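Local coordinates for chemotaxis protein CheX (Desulfovibrio desulfuricans subsp. desulfuricans str. G20, PDB 3HM4), which probably removes the phosphoryl group from phosphorylated CheY, as other CheX phosphatases do, and so helps to reset the chemotaxis signal, at residues P12-T17 with I140-N145; T23-Q28 with V73-G78; V50-H55 with M98-A103; S61-K66 with H127-V132. One frame throughout, in Å; residues are numbered along the deposited sequence. Where two conformers were deposited one is given.

Contact 1: residues P12-T17 with I140-N145; sequences PFVTAT and IPFKTN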
# COMPACT_ATOMS: atom_id res chain seq x y z
N PRO A 12 16.75 -7.80 9.26
CA PRO A 12 16.54 -8.28 7.89
C PRO A 12 15.94 -7.24 6.94
O PRO A 12 16.30 -7.20 5.75
CB PRO A 12 15.63 -9.52 8.07
CG PRO A 12 15.12 -9.43 9.41
CD PRO A 12 16.16 -8.74 10.24
N PHE A 13 15.07 -6.37 7.49
CA PHE A 13 14.48 -5.31 6.68
C PHE A 13 15.51 -4.22 6.36
O PHE A 13 15.58 -3.74 5.22
CB PHE A 13 13.29 -4.68 7.41
CG PHE A 13 12.18 -5.65 7.72
CD1 PHE A 13 11.22 -5.94 6.77
CD2 PHE A 13 12.13 -6.29 8.95
CE1 PHE A 13 10.21 -6.83 7.05
CE2 PHE A 13 11.12 -7.18 9.23
CZ PHE A 13 10.16 -7.47 8.28
N VAL A 14 16.32 -3.87 7.36
CA VAL A 14 17.33 -2.82 7.21
C VAL A 14 18.43 -3.29 6.22
O VAL A 14 18.78 -2.55 5.29
CB VAL A 14 17.95 -2.41 8.56
CG1 VAL A 14 19.10 -1.39 8.38
CG2 VAL A 14 16.87 -1.83 9.48
N THR A 15 18.95 -4.49 6.42
CA THR A 15 19.98 -5.02 5.52
C THR A 15 19.48 -5.13 4.08
O THR A 15 20.19 -4.76 3.15
CB THR A 15 20.49 -6.38 6.01
OG1 THR A 15 21.11 -6.21 7.29
CG2 THR A 15 21.49 -7.02 5.03
N ALA A 16 18.26 -5.64 3.90
CA ALA A 16 17.71 -5.73 2.55
C ALA A 16 17.62 -4.34 1.88
O ALA A 16 17.94 -4.16 0.71
CB ALA A 16 16.33 -6.41 2.56
N THR A 17 17.11 -3.37 2.65
CA THR A 17 16.96 -1.99 2.15
C THR A 17 18.32 -1.38 1.76
O THR A 17 18.47 -0.83 0.68
CB THR A 17 16.22 -1.12 3.16
OG1 THR A 17 14.92 -1.68 3.35
CG2 THR A 17 16.05 0.29 2.63
N ILE A 140 12.81 3.00 10.28
CA ILE A 140 14.25 3.12 10.22
C ILE A 140 14.58 4.27 9.26
O ILE A 140 14.33 4.14 8.06
CB ILE A 140 14.97 1.85 9.79
CG1 ILE A 140 14.45 0.62 10.59
CG2 ILE A 140 16.51 2.08 10.00
CD1 ILE A 140 13.35 -0.15 9.92
N PRO A 141 15.14 5.38 9.78
CA PRO A 141 15.46 6.50 8.90
C PRO A 141 16.81 6.24 8.22
O PRO A 141 17.68 5.61 8.81
CB PRO A 141 15.52 7.68 9.85
CG PRO A 141 16.10 7.05 11.13
CD PRO A 141 15.57 5.62 11.16
N PHE A 142 16.97 6.81 7.01
CA PHE A 142 18.21 6.66 6.25
C PHE A 142 18.69 8.00 5.74
O PHE A 142 17.89 8.83 5.29
CB PHE A 142 18.01 5.79 5.00
CG PHE A 142 17.97 4.30 5.26
CD1 PHE A 142 16.86 3.70 5.85
CD2 PHE A 142 19.02 3.50 4.85
CE1 PHE A 142 16.82 2.33 6.07
CE2 PHE A 142 18.99 2.13 5.00
CZ PHE A 142 17.87 1.53 5.64
N LYS A 143 20.01 8.14 5.74
CA LYS A 143 20.70 9.18 4.98
C LYS A 143 21.21 8.52 3.69
O LYS A 143 21.44 7.32 3.63
CB LYS A 143 21.92 9.70 5.72
CG LYS A 143 21.60 10.47 6.96
CD LYS A 143 22.87 11.12 7.58
CE LYS A 143 23.93 10.16 8.00
NZ LYS A 143 23.50 9.27 9.06
N THR A 144 21.32 9.33 2.64
CA THR A 144 21.94 8.91 1.40
C THR A 144 22.74 10.08 0.85
O THR A 144 22.72 11.19 1.41
CB THR A 144 20.91 8.45 0.31
OG1 THR A 144 20.34 9.56 -0.40
CG2 THR A 144 19.81 7.53 0.86
N ASN A 145 23.39 9.88 -0.28
CA ASN A 145 24.09 10.99 -0.93
C ASN A 145 23.15 12.05 -1.51
O ASN A 145 23.58 13.15 -1.83
CB ASN A 145 24.94 10.48 -2.10
CG ASN A 145 26.05 9.55 -1.68
OD1 ASN A 145 26.52 9.59 -0.54
ND2 ASN A 145 26.54 8.72 -2.65

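Contact 2: residues T23-Q28 with V73-G78; sequences TMAGIQ and VKAMLG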
# COMPACT_ATOMS: atom_id res chain seq x y z
N THR A 23 23.02 -1.27 -4.33
CA THR A 23 23.20 -1.94 -5.62
C THR A 23 22.54 -1.27 -6.77
O THR A 23 23.18 -0.98 -7.80
CB THR A 23 22.68 -3.37 -5.59
OG1 THR A 23 23.39 -4.09 -4.58
CG2 THR A 23 22.83 -4.06 -6.93
N MSE A 24 21.24 -0.96 -6.62
CA MSE A 24 20.48 -0.37 -7.71
C MSE A 24 20.73 1.10 -8.00
O MSE A 24 20.64 1.50 -9.16
CB MSE A 24 18.97 -0.59 -7.46
CG MSE A 24 18.58 -2.06 -7.38
SE MSE A 24 19.06 -3.15 -8.89
CE MSE A 24 18.03 -2.37 -10.33
N ALA A 25 20.99 1.89 -6.95
CA ALA A 25 21.11 3.33 -7.05
C ALA A 25 22.48 3.90 -6.71
O ALA A 25 22.71 5.07 -7.07
CB ALA A 25 20.01 4.01 -6.20
N GLY A 26 23.35 3.19 -6.00
CA GLY A 26 24.66 3.71 -5.68
C GLY A 26 24.66 4.97 -4.80
O GLY A 26 25.65 5.69 -4.73
N ILE A 27 23.56 5.19 -4.07
CA ILE A 27 23.36 6.38 -3.26
C ILE A 27 23.95 6.28 -1.85
O ILE A 27 23.72 7.19 -1.06
CB ILE A 27 21.86 6.80 -3.26
CG1 ILE A 27 20.97 5.77 -2.54
CG2 ILE A 27 21.36 7.14 -4.73
CD1 ILE A 27 19.52 6.32 -2.48
N GLN A 28 24.67 5.19 -1.53
CA GLN A 28 25.34 5.01 -0.26
C GLN A 28 24.36 5.20 0.92
O GLN A 28 24.57 6.05 1.77
CB GLN A 28 26.58 5.91 -0.14
CG GLN A 28 27.66 5.42 -1.16
CD GLN A 28 28.91 6.27 -1.18
OE1 GLN A 28 28.89 7.39 -1.66
NE2 GLN A 28 30.00 5.73 -0.70
N VAL A 73 15.58 7.16 -9.25
CA VAL A 73 15.08 7.00 -10.61
C VAL A 73 16.21 7.30 -11.63
O VAL A 73 16.39 6.55 -12.60
CB VAL A 73 13.82 7.87 -10.88
CG1 VAL A 73 13.47 7.89 -12.38
CG2 VAL A 73 12.64 7.38 -10.02
N LYS A 74 16.98 8.37 -11.39
CA LYS A 74 18.09 8.72 -12.28
C LYS A 74 19.21 7.67 -12.24
O LYS A 74 19.82 7.33 -13.29
CB LYS A 74 18.64 10.12 -11.95
CG LYS A 74 17.72 11.22 -12.35
CD LYS A 74 18.31 12.59 -12.10
CE LYS A 74 17.38 13.66 -12.61
NZ LYS A 74 18.00 15.00 -12.59
N ALA A 75 19.54 7.17 -11.06
CA ALA A 75 20.57 6.13 -10.93
C ALA A 75 20.19 4.84 -11.65
O ALA A 75 21.03 4.25 -12.36
CB ALA A 75 20.90 5.85 -9.49
N MSE A 76 18.92 4.46 -11.58
CA MSE A 76 18.45 3.21 -12.16
C MSE A 76 18.15 3.24 -13.63
O MSE A 76 18.40 2.24 -14.32
CB MSE A 76 17.23 2.72 -11.41
CG MSE A 76 17.63 2.34 -10.02
SE MSE A 76 16.17 1.81 -8.99
CE MSE A 76 15.78 0.06 -9.87
N LEU A 77 17.61 4.35 -14.12
CA LEU A 77 17.20 4.51 -15.49
C LEU A 77 17.93 5.60 -16.26
O LEU A 77 17.75 5.67 -17.48
CB LEU A 77 15.69 4.68 -15.53
CG LEU A 77 14.87 3.51 -14.96
CD1 LEU A 77 13.40 3.86 -14.73
CD2 LEU A 77 15.00 2.32 -15.91
N GLY A 78 18.83 6.36 -15.61
CA GLY A 78 19.66 7.39 -16.28
C GLY A 78 19.33 8.84 -15.89
O GLY A 78 18.17 9.17 -15.60

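Contact 3: residues V50-H55 with M98-A103; sequences VGITGH and MISGQA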
# COMPACT_ATOMS: atom_id res chain seq x y z
N VAL A 50 4.24 -2.73 0.33
CA VAL A 50 4.05 -4.11 -0.08
C VAL A 50 3.68 -4.97 1.10
O VAL A 50 4.36 -4.95 2.12
CB VAL A 50 5.30 -4.68 -0.85
CG1 VAL A 50 6.61 -4.72 0.01
CG2 VAL A 50 4.98 -6.06 -1.44
N GLY A 51 2.59 -5.72 0.95
CA GLY A 51 2.13 -6.57 2.03
C GLY A 51 2.90 -7.89 2.10
O GLY A 51 3.40 -8.39 1.08
N ILE A 52 2.98 -8.43 3.31
CA ILE A 52 3.58 -9.75 3.55
C ILE A 52 2.63 -10.56 4.40
O ILE A 52 1.89 -10.04 5.25
CB ILE A 52 5.02 -9.63 4.15
CG1 ILE A 52 5.02 -9.00 5.53
CG2 ILE A 52 5.91 -8.85 3.16
CD1 ILE A 52 6.44 -8.98 6.15
N THR A 53 2.68 -11.88 4.20
CA THR A 53 1.81 -12.81 4.93
C THR A 53 2.64 -14.01 5.42
O THR A 53 3.59 -14.43 4.78
CB THR A 53 0.66 -13.28 4.07
OG1 THR A 53 1.16 -14.05 2.97
CG2 THR A 53 -0.21 -12.10 3.55
N GLY A 54 2.23 -14.57 6.54
CA GLY A 54 2.95 -15.73 7.14
C GLY A 54 2.41 -16.02 8.50
O GLY A 54 1.24 -15.86 8.68
N HIS A 55 3.27 -16.37 9.49
CA HIS A 55 2.78 -16.64 10.85
C HIS A 55 2.07 -15.44 11.47
O HIS A 55 1.13 -15.59 12.28
CB HIS A 55 3.87 -17.22 11.79
CG HIS A 55 4.88 -16.22 12.26
ND1 HIS A 55 5.92 -15.78 11.48
CD2 HIS A 55 5.01 -15.59 13.46
CE1 HIS A 55 6.65 -14.91 12.16
NE2 HIS A 55 6.11 -14.76 13.36
N MSE A 98 12.36 -5.97 -4.73
CA MSE A 98 13.64 -6.50 -4.30
C MSE A 98 13.82 -6.46 -2.79
O MSE A 98 14.32 -7.43 -2.21
CB MSE A 98 14.80 -5.79 -4.99
CG MSE A 98 14.88 -6.06 -6.49
SE MSE A 98 16.24 -4.98 -7.32
CE MSE A 98 17.76 -5.72 -6.46
N ILE A 99 13.39 -5.38 -2.14
CA ILE A 99 13.45 -5.31 -0.69
C ILE A 99 12.55 -6.42 -0.09
O ILE A 99 12.98 -7.13 0.80
CB ILE A 99 13.02 -3.93 -0.12
CG1 ILE A 99 14.12 -2.90 -0.47
CG2 ILE A 99 12.79 -3.97 1.40
CD1 ILE A 99 13.70 -1.46 -0.17
N SER A 100 11.34 -6.57 -0.62
CA SER A 100 10.47 -7.62 -0.15
C SER A 100 11.13 -9.01 -0.30
O SER A 100 11.16 -9.82 0.64
CB SER A 100 9.15 -7.59 -0.90
OG SER A 100 8.35 -8.69 -0.54
N GLY A 101 11.67 -9.29 -1.48
CA GLY A 101 12.29 -10.60 -1.73
C GLY A 101 13.47 -10.87 -0.82
O GLY A 101 13.58 -11.95 -0.21
N GLN A 102 14.32 -9.86 -0.66
CA GLN A 102 15.52 -10.02 0.18
C GLN A 102 15.23 -10.09 1.66
O GLN A 102 15.82 -10.89 2.37
CB GLN A 102 16.55 -8.95 -0.16
CG GLN A 102 17.06 -9.14 -1.57
CD GLN A 102 18.14 -8.18 -1.99
OE1 GLN A 102 18.90 -7.69 -1.17
NE2 GLN A 102 18.22 -7.92 -3.29
N ALA A 103 14.30 -9.28 2.14
CA ALA A 103 13.93 -9.28 3.56
C ALA A 103 13.28 -10.62 3.89
O ALA A 103 13.59 -11.22 4.94
CB ALA A 103 12.99 -8.12 3.89

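Contact 4: residues S61-K66 with H127-V132; sequences SVTFTK and HTISHV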
# COMPACT_ATOMS: atom_id res chain seq x y z
N SER A 61 6.92 -0.62 4.01
CA SER A 61 6.81 0.58 3.19
C SER A 61 8.12 1.35 3.18
O SER A 61 8.97 1.21 4.05
CB SER A 61 5.67 1.50 3.63
OG SER A 61 5.90 1.99 4.92
N VAL A 62 8.25 2.20 2.17
CA VAL A 62 9.36 3.12 2.08
C VAL A 62 8.79 4.48 1.65
O VAL A 62 8.00 4.54 0.73
CB VAL A 62 10.46 2.56 1.14
CG1 VAL A 62 9.92 2.33 -0.28
CG2 VAL A 62 11.70 3.44 1.19
N THR A 63 9.16 5.53 2.37
CA THR A 63 8.72 6.89 2.09
C THR A 63 9.97 7.70 1.80
O THR A 63 10.86 7.83 2.66
CB THR A 63 7.85 7.48 3.19
OG1 THR A 63 6.63 6.76 3.25
CG2 THR A 63 7.55 8.96 2.94
N PHE A 64 10.04 8.22 0.58
CA PHE A 64 11.17 9.00 0.10
C PHE A 64 10.87 10.49 0.09
O PHE A 64 9.76 10.91 -0.27
CB PHE A 64 11.49 8.63 -1.36
CG PHE A 64 11.98 7.22 -1.59
CD1 PHE A 64 13.34 6.95 -1.56
CD2 PHE A 64 11.10 6.19 -1.81
CE1 PHE A 64 13.81 5.66 -1.81
CE2 PHE A 64 11.54 4.93 -2.07
CZ PHE A 64 12.90 4.65 -2.04
N THR A 65 11.89 11.28 0.42
CA THR A 65 11.89 12.69 0.07
C THR A 65 11.96 12.81 -1.47
O THR A 65 12.51 11.94 -2.17
CB THR A 65 13.07 13.44 0.71
OG1 THR A 65 14.33 12.95 0.20
CG2 THR A 65 13.05 13.38 2.26
N LYS A 66 11.52 13.94 -2.01
CA LYS A 66 11.51 14.15 -3.45
C LYS A 66 12.92 14.00 -4.03
O LYS A 66 13.07 13.30 -5.03
CB LYS A 66 10.98 15.56 -3.72
CG LYS A 66 10.94 15.94 -5.18
CD LYS A 66 10.42 17.37 -5.33
CE LYS A 66 8.97 17.41 -5.25
NZ LYS A 66 8.29 16.75 -6.44
N HIS A 127 2.11 13.72 0.56
CA HIS A 127 1.12 12.69 0.91
C HIS A 127 1.52 12.04 2.23
O HIS A 127 2.65 12.13 2.67
CB HIS A 127 0.93 11.65 -0.20
CG HIS A 127 2.10 10.73 -0.37
ND1 HIS A 127 3.05 10.89 -1.34
CD2 HIS A 127 2.45 9.62 0.34
CE1 HIS A 127 3.96 9.92 -1.22
NE2 HIS A 127 3.62 9.13 -0.21
N THR A 128 0.57 11.33 2.82
CA THR A 128 0.85 10.51 3.95
C THR A 128 0.46 9.07 3.71
O THR A 128 -0.49 8.78 3.00
CB THR A 128 0.17 11.00 5.23
OG1 THR A 128 -1.25 11.01 5.08
CG2 THR A 128 0.64 12.42 5.59
N ILE A 129 1.19 8.16 4.36
CA ILE A 129 0.88 6.75 4.37
C ILE A 129 0.84 6.30 5.83
O ILE A 129 1.73 6.66 6.62
CB ILE A 129 1.83 5.92 3.49
CG1 ILE A 129 1.47 4.42 3.52
CG2 ILE A 129 3.26 6.10 3.89
CD1 ILE A 129 2.02 3.61 2.30
N SER A 130 -0.18 5.53 6.16
CA SER A 130 -0.43 5.04 7.50
C SER A 130 -0.70 3.53 7.46
O SER A 130 -1.58 3.09 6.76
CB SER A 130 -1.68 5.70 8.09
OG SER A 130 -1.54 7.14 8.18
N HIS A 131 0.01 2.78 8.27
CA HIS A 131 -0.19 1.34 8.43
C HIS A 131 -1.35 1.06 9.34
O HIS A 131 -1.46 1.64 10.42
CB HIS A 131 1.08 0.66 8.96
CG HIS A 131 2.18 0.64 7.96
ND1 HIS A 131 2.33 -0.40 7.06
CD2 HIS A 131 3.21 1.50 7.73
CE1 HIS A 131 3.37 -0.15 6.28
NE2 HIS A 131 3.90 1.01 6.65
N VAL A 132 -2.25 0.17 8.92
CA VAL A 132 -3.45 -0.17 9.67
C VAL A 132 -3.17 -1.48 10.38
O VAL A 132 -3.21 -2.56 9.77
CB VAL A 132 -4.66 -0.30 8.74
CG1 VAL A 132 -5.90 -0.77 9.50
CG2 VAL A 132 -4.91 1.01 7.98

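Contact 1: residues P12-T17 with I140-N145
Val14 meets Ile140 and Phe142 where helix 10-25 lies on strand 138-143, part of a layer of helices packed on an antiparallel sheet. The short segments run nearly the same way, their axes 23° apart and 10.5 Å from each other. The tight part belongs to one branch of Val14: CG2 settles on the Ile140 side chain, 3.6 Å from Ile140 CG1, and also touches Ile140 CD1 and CG2. Its sister branch is held more loosely. CG1 lies anti to the backbone N (chi1 176°), which swings it toward the Phe142 ring, yet it stays 4.2 Å from Phe142 CZ. Val14 is partly open to solvent, and the next residue, Thr15, turns away from the strand on the exposed side of the helix. Deeper in, Thr17 CG2 approaches Phe142 CZ to 3.7 Å, obliquely to the ring, while Phe149 stacks on that same ring. The methyl of Thr17 thus serves the core, and its hydroxyl turns back on the helix: Thr17 OG1 donates to Phe13 O over 2.9 Å, and Thr17 N reaches that oxygen from the opposite face of the carbonyl plane.

Contact 2: residues T23-Q28 with V73-G78
Met76 and Met24, both selenomethionines, bring two helix ends together, and the side chain of Met76 is a useful thread to follow. Its CB stands off, 4.3 Å from Met24 O, and CG takes the first real step across, coming to 3.2 Å from that same carbonyl oxygen. With chi2 extended (177°), the chain then leads the selenium away from the oxygen and on to the Met24 side chain, where Met76 SE lies 4.0 Å from Met24 CB. A bend at chi3 (70°) turns the terminal methyl toward the partner's tip. Met76 CE rests near Met24 CB and sits 3.3 Å from Met24 CE, a spacing tighter than ordinary carbon packing. Since Met76 was modelled in two conformers, that last closeness is doubtful. Met24 folds to meet it, its own chain bent at both chi2 and chi3.

Beside the two flexible chains is a compact alanine pair. Ala75 CB lies 3.1 Å from Ala25 O and 3.9 Å from Ala25 CB, and with such short side chains the backbones come very close, the CA atoms of Ala25 and Ala75 being 4.8 Å apart. Helix 84-109 closes the inner side, where Met98 touches Met24 and Val95 touches Met76. The contact lies toward the protein surface, with Ala75 exposed. Glycines of positive phi, Gly26 and Gly78, end the two helices, a common way of terminating a helix, and the whole is a close packing of the C-terminal ends of helices 10-25 and 66-77 through small residues and pliant methionine tips.

Contact 3: residues V50-H55 with M98-A103
Ser100 gives up the most surface in this small contact, with Val50 and then Ile52 behind it; together they set one turn of helix 84-109 above strand 47-53, a case of helix-on-sheet packing in which the helix lies on the main antiparallel sheet. The side chains of Val50 and Ile52 rise from the same face of the strand, while Gly51 between them has no side chain to contribute. From Val50 it is CG1 that does the touching. A chi1 of 62° lodges this branch between the backbone N and the carbonyl carbon, where it points up at the helix and meets Ser100 CB at 3.9 Å.

The hydroxyl of Ser100 is set to one side of that meeting. It stands anti to the backbone N (chi1 175°), which carries it out over the strand. The strand atoms nearest to Ser100 OG are methyl carbons, Val50 CG1 and Ile52 CG2, each a loose 4.4 Å away. Its polar partner lies on its own helix, one turn on, where Arg104 NE is hydrogen-bonded to Ser100 OG. Arg104 also packs on Ile52, so the residue that satisfies the serine helps to cover the strand as well. Nearby, Gly51 N is hydrogen-bonded to an unidentified molecule, probably from the crystallisation liquor, and Thr53 OG1 to Thr53 OG1 of the second subunit.

Between helix and sheet, then, the chemistry is one carbon-carbon touch and a loose approach of methyls to a hydroxyl. The buried hydroxyl is satisfied within the helix, which implies that the two segments meet here by apolar packing, without directional bonding between them.

Contact 4: residues S61-K66 with H127-V132
Ser61 and His131 confront each other hydroxyl to ring edge. The imidazole presents NE2, and Ser61 OG lies in the plane of the ring, 2.8 Å from His131 NE2, in a hydrogen bond for which either group could supply the proton. The approach is canted a little toward the CE1 side: His131 CE1 is 3.6 Å from Ser61 OG, against 3.9 Å for His131 CD2. At the serine, the angle CB-OG-NE2 is about 109°, close to tetrahedral. Ser61 chi1 of 64° puts OG in the crowded position between the backbone N and the carbonyl carbon, which aims it at the histidine.

These strands are not neighbours in one sheet. Strand 127-131 lies over a face of the main antiparallel sheet, with its axis 9.2 Å from that of strand 58-64 and running nearly opposite to it (159°), so the side chains rather than the backbones meet in the gap. The same strand forms an antiparallel ladder with a strand of the second subunit, and a sheet thus continues through the dimer interface.

Further along, the side chains of Thr63 and Ile129 pass side by side, pointing opposite ways. Ile129 CG2 comes alongside Thr63 OG1 at 3.5 Å, an apolar touch on an oxygen whose hydrogen bond goes to Ser47 OG. His127 NE2 bonds to that same serine oxygen, which therefore joins both strands. Ile129 CD1 reaches toward Ser61 as well, ending 4.4 Å from Ser61 CB.

How the contacts relate
Contacts 1 and 3 lay two helices on the main sheet, and those helices meet where Ala16 CB lies 3.5 Å from Ala103 N. Contacts 1 and 2 share helix 10-25 and touch again beyond its end, where Asn145 N probably bonds to Ile27 O at 2.8 Å. Met24 SE comes 3.7 Å from Met98 SE, bringing contact 2 onto the helix of contact 3. Contacts 3 and 4, with centres 17 Å apart, use adjacent strands, and both reach the second subunit. Unidentified molecules, probably from the crystallisation liquor, lie about 4 Å from the side chains of Val50 and of His131, and a glycerol as near to Thr63; such molecules can mark pockets, but establish no active site.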